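Serine/threonine-protein kinase Tel1 (Chaetomium thermophilum, PDB 6SKY) probably phosphorylates serine or threonine followed by glutamine in DNA damage signalling, as an ATP-dependent kinase of the ATM subfamily. Local coordinates at residues A[1606-1617]-A[1632-1643]. Numbering follows the deposited sequence.
Sequences DEDAIKNGAVVW and WAGRVLGRSFAA
Val1616 of helix 1606-1617 inserts its two methyls among Trp1632, Ala1633 and Val1636 of helix 1632-1643. Its CG1, set anti to the backbone N (chi1 172°), lies 3.8 Å from Ala1633 CB, and its CG2 meets Val1636 CG1 at 4.0 Å. The valine crosses both Trp1632 and Val1636 at about a right angle, its two methyls approaching CZ3 and CH2 at the far end of the indole. Val1636 uses its other methyl, CG2, on one face of that same indole, 3.9 Å above the plane and toward the rim. An alanine in place of Val1616 would strip both methyls from this cluster and would probably open a gap beside Ala1633 CB, Val1636 CG1 and the CZ3-CH2 end of Trp1632. Leu1637 divides its branches: CD1 touches Trp1617 CE3 at 3.6 Å, while CD2 rests against Gly1613 O and Trp1617 CB. Near the middle Ile1610 CA comes within 4.7 Å of Ser1640 CA, a closeness consistent with Ala1609, Gly1613 and Ser1640 lining this part of the interface. Ser1640 CB sits 3.6 Å from Ala1609 O, and Ala1609 CB lies against the aliphatic part of Arg1639, whose chain bends at chi3 and carries its guanidinium to a salt bridge with Asp2095. At the other end Ala1643 CB packs against Ile1610 CD1 and the side chain of Asp1606, whose carboxylate is paired with Arg2115. The segment axes approach to 8.0 Å and cross steeply, at a signed angle of -116°. Far from the kinase nucleotide and magnesium sites, these two consecutive helices pack on each other and on helices 1557-1569, 2077-2097 and 2102-2119, as in the alpha-solenoid part of this PIKK.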
ATOM      1  N   ASP A1606       7.908  26.664 -32.073  1.00 52.40           N
ATOM      2  CA  ASP A1606       6.847  26.436 -31.101  1.00 52.40           C
ATOM      3  C   ASP A1606       6.341  27.742 -30.512  1.00 52.40           C
ATOM      4  O   ASP A1606       5.177  27.827 -30.104  1.00 52.40           O
ATOM      5  CB  ASP A1606       7.343  25.515 -29.993  1.00 52.40           C
ATOM      6  CG  ASP A1606       7.631  24.112 -30.485  1.00 52.40           C
ATOM      7  OD1 ASP A1606       8.527  23.947 -31.341  1.00 52.40           O
ATOM      8  OD2 ASP A1606       6.963  23.170 -30.012  1.00 52.40           O
ATOM      9  N   GLU A1607       7.188  28.772 -30.474  1.00 56.65           N
ATOM     10  CA  GLU A1607       6.784  30.052 -29.909  1.00 56.65           C
ATOM     11  C   GLU A1607       5.898  30.838 -30.866  1.00 56.65           C
ATOM     12  O   GLU A1607       4.919  31.455 -30.435  1.00 56.65           O
ATOM     13  CB  GLU A1607       8.014  30.864 -29.530  1.00 56.65           C
ATOM     14  CG  GLU A1607       8.825  30.234 -28.424  1.00 56.65           C
ATOM     15  CD  GLU A1607      10.098  30.995 -28.138  1.00 56.65           C
ATOM     16  OE1 GLU A1607      10.270  32.098 -28.701  1.00 56.65           O
ATOM     17  OE2 GLU A1607      10.927  30.492 -27.352  1.00 56.65           O
ATOM     18  N   ASP A1608       6.220  30.832 -32.160  1.00 54.49           N
ATOM     19  CA  ASP A1608       5.317  31.427 -33.135  1.00 54.49           C
ATOM     20  C   ASP A1608       3.946  30.783 -33.063  1.00 54.49           C
ATOM     21  O   ASP A1608       2.923  31.470 -33.129  1.00 54.49           O
ATOM     22  CB  ASP A1608       5.882  31.283 -34.543  1.00 54.49           C
ATOM     23  CG  ASP A1608       7.373  31.473 -34.589  1.00 54.49           C
ATOM     24  OD1 ASP A1608       7.980  31.609 -33.508  1.00 54.49           O
ATOM     25  OD2 ASP A1608       7.940  31.489 -35.701  1.00 54.49           O
ATOM     26  N   ALA A1609       3.907  29.460 -32.917  1.00 45.17           N
ATOM     27  CA  ALA A1609       2.632  28.762 -32.875  1.00 45.17           C
ATOM     28  C   ALA A1609       1.877  29.075 -31.597  1.00 45.17           C
ATOM     29  O   ALA A1609       0.664  29.289 -31.633  1.00 45.17           O
ATOM     30  CB  ALA A1609       2.855  27.263 -33.023  1.00 45.17           C
ATOM     31  N   ILE A1610       2.566  29.123 -30.457  1.00 43.86           N
ATOM     32  CA  ILE A1610       1.883  29.481 -29.217  1.00 43.86           C
ATOM     33  C   ILE A1610       1.332  30.895 -29.305  1.00 43.86           C
ATOM     34  O   ILE A1610       0.236  31.184 -28.813  1.00 43.86           O
ATOM     35  CB  ILE A1610       2.825  29.313 -28.013  1.00 43.86           C
ATOM     36  CG1 ILE A1610       3.100  27.838 -27.751  1.00 43.86           C
ATOM     37  CG2 ILE A1610       2.213  29.916 -26.776  1.00 43.86           C
ATOM     38  CD1 ILE A1610       3.911  27.595 -26.519  1.00 43.86           C
ATOM     39  N   LYS A1611       2.069  31.793 -29.957  1.00 49.88           N
ATOM     40  CA  LYS A1611       1.630  33.178 -30.061  1.00 49.88           C
ATOM     41  C   LYS A1611       0.434  33.324 -30.995  1.00 49.88           C
ATOM     42  O   LYS A1611      -0.507  34.064 -30.692  1.00 49.88           O
ATOM     43  CB  LYS A1611       2.791  34.047 -30.533  1.00 49.88           C
ATOM     44  CG  LYS A1611       2.418  35.480 -30.795  1.00 49.88           C
ATOM     45  CD  LYS A1611       3.619  36.295 -31.229  1.00 49.88           C
ATOM     46  CE  LYS A1611       3.236  37.756 -31.428  1.00 49.88           C
ATOM     47  NZ  LYS A1611       4.406  38.615 -31.756  1.00 49.88           N
ATOM     48  N   ASN A1612       0.442  32.624 -32.125  1.00 46.58           N
ATOM     49  CA  ASN A1612      -0.557  32.828 -33.161  1.00 46.58           C
ATOM     50  C   ASN A1612      -1.664  31.785 -33.174  1.00 46.58           C
ATOM     51  O   ASN A1612      -2.514  31.832 -34.064  1.00 46.58           O
ATOM     52  CB  ASN A1612       0.120  32.859 -34.528  1.00 46.58           C
ATOM     53  CG  ASN A1612       1.041  34.041 -34.685  1.00 46.58           C
ATOM     54  OD1 ASN A1612       0.670  35.169 -34.385  1.00 46.58           O
ATOM     55  ND2 ASN A1612       2.252  33.789 -35.150  1.00 46.58           N
ATOM     56  N   GLY A1613      -1.685  30.852 -32.223  1.00 41.27           N
ATOM     57  CA  GLY A1613      -2.687  29.803 -32.268  1.00 41.27           C
ATOM     58  C   GLY A1613      -4.101  30.312 -32.088  1.00 41.27           C
ATOM     59  O   GLY A1613      -5.023  29.850 -32.763  1.00 41.27           O
ATOM     60  N   ALA A1614      -4.298  31.259 -31.172  1.00 43.42           N
ATOM     61  CA  ALA A1614      -5.639  31.766 -30.916  1.00 43.42           C
ATOM     62  C   ALA A1614      -6.211  32.449 -32.147  1.00 43.42           C
ATOM     63  O   ALA A1614      -7.376  32.240 -32.503  1.00 43.42           O
ATOM     64  CB  ALA A1614      -5.613  32.728 -29.735  1.00 43.42           C
ATOM     65  N   VAL A1615      -5.392  33.244 -32.832  1.00 43.11           N
ATOM     66  CA  VAL A1615      -5.859  33.962 -34.008  1.00 43.11           C
ATOM     67  C   VAL A1615      -6.040  33.014 -35.182  1.00 43.11           C
ATOM     68  O   VAL A1615      -6.960  33.178 -35.986  1.00 43.11           O
ATOM     69  CB  VAL A1615      -4.892  35.105 -34.344  1.00 43.11           C
ATOM     70  CG1 VAL A1615      -5.412  35.888 -35.506  1.00 43.11           C
ATOM     71  CG2 VAL A1615      -4.724  36.002 -33.147  1.00 43.11           C
ATOM     72  N   VAL A1616      -5.180  32.002 -35.304  1.00 39.65           N
ATOM     73  CA  VAL A1616      -5.359  31.054 -36.397  1.00 39.65           C
ATOM     74  C   VAL A1616      -6.610  30.215 -36.189  1.00 39.65           C
ATOM     75  O   VAL A1616      -7.283  29.854 -37.155  1.00 39.65           O
ATOM     76  CB  VAL A1616      -4.107  30.182 -36.562  1.00 39.65           C
ATOM     77  CG1 VAL A1616      -4.363  29.078 -37.547  1.00 39.65           C
ATOM     78  CG2 VAL A1616      -2.964  31.029 -37.044  1.00 39.65           C
ATOM     79  N   TRP A1617      -6.965  29.905 -34.945  1.00 40.18           N
ATOM     80  CA  TRP A1617      -8.240  29.237 -34.720  1.00 40.18           C
ATOM     81  C   TRP A1617      -9.405  30.170 -35.006  1.00 40.18           C
ATOM     82  O   TRP A1617     -10.392  29.767 -35.627  1.00 40.18           O
ATOM     83  CB  TRP A1617      -8.339  28.708 -33.295  1.00 40.18           C
ATOM     84  CG  TRP A1617      -9.711  28.241 -32.990  1.00 40.18           C
ATOM     85  CD1 TRP A1617     -10.582  28.783 -32.103  1.00 40.18           C
ATOM     86  CD2 TRP A1617     -10.396  27.155 -33.611  1.00 40.18           C
ATOM     87  NE1 TRP A1617     -11.762  28.094 -32.117  1.00 40.18           N
ATOM     88  CE2 TRP A1617     -11.671  27.087 -33.038  1.00 40.18           C
ATOM     89  CE3 TRP A1617     -10.049  26.224 -34.591  1.00 40.18           C
ATOM     90  CZ2 TRP A1617     -12.600  26.130 -33.413  1.00 40.18           C
ATOM     91  CZ3 TRP A1617     -10.967  25.283 -34.958  1.00 40.18           C
ATOM     92  CH2 TRP A1617     -12.225  25.239 -34.374  1.00 40.18           C
ATOM     93  N   TRP A1632      -3.289  23.669 -42.930  1.00 35.23           N
ATOM     94  CA  TRP A1632      -2.284  24.545 -42.335  1.00 35.23           C
ATOM     95  C   TRP A1632      -2.708  25.019 -40.946  1.00 35.23           C
ATOM     96  O   TRP A1632      -1.890  25.073 -40.019  1.00 35.23           O
ATOM     97  CB  TRP A1632      -2.023  25.723 -43.266  1.00 35.23           C
ATOM     98  CG  TRP A1632      -1.056  26.712 -42.744  1.00 35.23           C
ATOM     99  CD1 TRP A1632       0.297  26.642 -42.805  1.00 35.23           C
ATOM    100  CD2 TRP A1632      -1.364  27.937 -42.084  1.00 35.23           C
ATOM    101  NE1 TRP A1632       0.853  27.740 -42.211  1.00 35.23           N
ATOM    102  CE2 TRP A1632      -0.150  28.553 -41.762  1.00 35.23           C
ATOM    103  CE3 TRP A1632      -2.550  28.567 -41.727  1.00 35.23           C
ATOM    104  CZ2 TRP A1632      -0.090  29.764 -41.106  1.00 35.23           C
ATOM    105  CZ3 TRP A1632      -2.487  29.760 -41.077  1.00 35.23           C
ATOM    106  CH2 TRP A1632      -1.269  30.351 -40.770  1.00 35.23           C
ATOM    107  N   ALA A1633      -3.983  25.359 -40.779  1.00 30.93           N
ATOM    108  CA  ALA A1633      -4.471  25.779 -39.475  1.00 30.93           C
ATOM    109  C   ALA A1633      -4.401  24.645 -38.470  1.00 30.93           C
ATOM    110  O   ALA A1633      -4.108  24.867 -37.293  1.00 30.93           O
ATOM    111  CB  ALA A1633      -5.899  26.296 -39.590  1.00 30.93           C
ATOM    112  N   GLY A1634      -4.670  23.420 -38.913  1.00 28.87           N
ATOM    113  CA  GLY A1634      -4.504  22.280 -38.034  1.00 28.87           C
ATOM    114  C   GLY A1634      -3.064  22.061 -37.636  1.00 28.87           C
ATOM    115  O   GLY A1634      -2.777  21.710 -36.499  1.00 28.87           O
ATOM    116  N   ARG A1635      -2.139  22.264 -38.564  1.00 34.04           N
ATOM    117  CA  ARG A1635      -0.730  22.133 -38.220  1.00 34.04           C
ATOM    118  C   ARG A1635      -0.316  23.165 -37.178  1.00 34.04           C
ATOM    119  O   ARG A1635       0.412  22.848 -36.234  1.00 34.04           O
ATOM    120  CB  ARG A1635       0.114  22.264 -39.476  1.00 34.04           C
ATOM    121  CG  ARG A1635       1.437  21.592 -39.393  1.00 34.04           C
ATOM    122  CD  ARG A1635       2.354  22.171 -40.420  1.00 34.04           C
ATOM    123  NE  ARG A1635       2.550  21.296 -41.562  1.00 34.04           N
ATOM    124  CZ  ARG A1635       3.206  21.659 -42.656  1.00 34.04           C
ATOM    125  NH1 ARG A1635       3.709  22.877 -42.749  1.00 34.04           N
ATOM    126  NH2 ARG A1635       3.352  20.808 -43.655  1.00 34.04           N
ATOM    127  N   VAL A1636      -0.804  24.397 -37.311  1.00 31.12           N
ATOM    128  CA  VAL A1636      -0.465  25.437 -36.341  1.00 31.12           C
ATOM    129  C   VAL A1636      -1.094  25.149 -34.983  1.00 31.12           C
ATOM    130  O   VAL A1636      -0.440  25.284 -33.943  1.00 31.12           O
ATOM    131  CB  VAL A1636      -0.878  26.815 -36.881  1.00 31.12           C
ATOM    132  CG1 VAL A1636      -0.772  27.861 -35.807  1.00 31.12           C
ATOM    133  CG2 VAL A1636      -0.011  27.186 -38.046  1.00 31.12           C
ATOM    134  N   LEU A1637      -2.365  24.747 -34.958  1.00 27.92           N
ATOM    135  CA  LEU A1637      -3.012  24.428 -33.690  1.00 27.92           C
ATOM    136  C   LEU A1637      -2.376  23.218 -33.025  1.00 27.92           C
ATOM    137  O   LEU A1637      -2.246  23.172 -31.798  1.00 27.92           O
ATOM    138  CB  LEU A1637      -4.496  24.171 -33.904  1.00 27.92           C
ATOM    139  CG  LEU A1637      -5.405  25.340 -34.234  1.00 27.92           C
ATOM    140  CD1 LEU A1637      -6.788  24.813 -34.490  1.00 27.92           C
ATOM    141  CD2 LEU A1637      -5.417  26.311 -33.097  1.00 27.92           C
ATOM    142  N   GLY A1638      -1.984  22.220 -33.813  1.00 24.70           N
ATOM    143  CA  GLY A1638      -1.349  21.051 -33.247  1.00 24.70           C
ATOM    144  C   GLY A1638       0.014  21.357 -32.677  1.00 24.70           C
ATOM    145  O   GLY A1638       0.377  20.843 -31.623  1.00 24.70           O
ATOM    146  N   ARG A1639       0.783  22.206 -33.352  1.00 31.01           N
ATOM    147  CA  ARG A1639       2.073  22.600 -32.805  1.00 31.01           C
ATOM    148  C   ARG A1639       1.905  23.430 -31.539  1.00 31.01           C
ATOM    149  O   ARG A1639       2.668  23.275 -30.583  1.00 31.01           O
ATOM    150  CB  ARG A1639       2.862  23.360 -33.856  1.00 31.01           C
ATOM    151  CG  ARG A1639       4.302  23.542 -33.520  1.00 31.01           C
ATOM    152  CD  ARG A1639       5.018  24.210 -34.657  1.00 31.01           C
ATOM    153  NE  ARG A1639       4.750  23.541 -35.922  1.00 31.01           N
ATOM    154  CZ  ARG A1639       5.482  22.544 -36.400  1.00 31.01           C
ATOM    155  NH1 ARG A1639       6.527  22.104 -35.719  1.00 31.01           N
ATOM    156  NH2 ARG A1639       5.171  21.988 -37.557  1.00 31.01           N
ATOM    157  N   SER A1640       0.889  24.287 -31.495  1.00 28.04           N
ATOM    158  CA  SER A1640       0.633  25.062 -30.287  1.00 28.04           C
ATOM    159  C   SER A1640       0.248  24.171 -29.112  1.00 28.04           C
ATOM    160  O   SER A1640       0.685  24.402 -27.980  1.00 28.04           O
ATOM    161  CB  SER A1640      -0.459  26.085 -30.559  1.00 28.04           C
ATOM    162  OG  SER A1640      -0.991  26.586 -29.353  1.00 28.04           O
ATOM    163  N   PHE A1641      -0.578  23.153 -29.352  1.00 22.20           N
ATOM    164  CA  PHE A1641      -0.984  22.273 -28.260  1.00 22.20           C
ATOM    165  C   PHE A1641       0.153  21.355 -27.839  1.00 22.20           C
ATOM    166  O   PHE A1641       0.316  21.067 -26.651  1.00 22.20           O
ATOM    167  CB  PHE A1641      -2.203  21.458 -28.668  1.00 22.20           C
ATOM    168  CG  PHE A1641      -2.759  20.605 -27.577  1.00 22.20           C
ATOM    169  CD1 PHE A1641      -2.423  19.279 -27.477  1.00 22.20           C
ATOM    170  CD2 PHE A1641      -3.631  21.126 -26.657  1.00 22.20           C
ATOM    171  CE1 PHE A1641      -2.941  18.503 -26.485  1.00 22.20           C
ATOM    172  CE2 PHE A1641      -4.149  20.345 -25.667  1.00 22.20           C
ATOM    173  CZ  PHE A1641      -3.805  19.037 -25.583  1.00 22.20           C
ATOM    174  N   ALA A1642       0.953  20.883 -28.787  1.00 24.18           N
ATOM    175  CA  ALA A1642       2.101  20.071 -28.432  1.00 24.18           C
ATOM    176  C   ALA A1642       3.165  20.870 -27.710  1.00 24.18           C
ATOM    177  O   ALA A1642       3.978  20.283 -26.997  1.00 24.18           O
ATOM    178  CB  ALA A1642       2.702  19.434 -29.677  1.00 24.18           C
ATOM    179  N   ALA A1643       3.194  22.185 -27.881  1.00 26.69           N
ATOM    180  CA  ALA A1643       4.169  22.995 -27.174  1.00 26.69           C
ATOM    181  C   ALA A1643       3.657  23.556 -25.857  1.00 26.69           C
ATOM    182  O   ALA A1643       4.472  23.921 -25.009  1.00 26.69           O
ATOM    183  CB  ALA A1643       4.633  24.145 -28.056  1.00 26.69           C
TER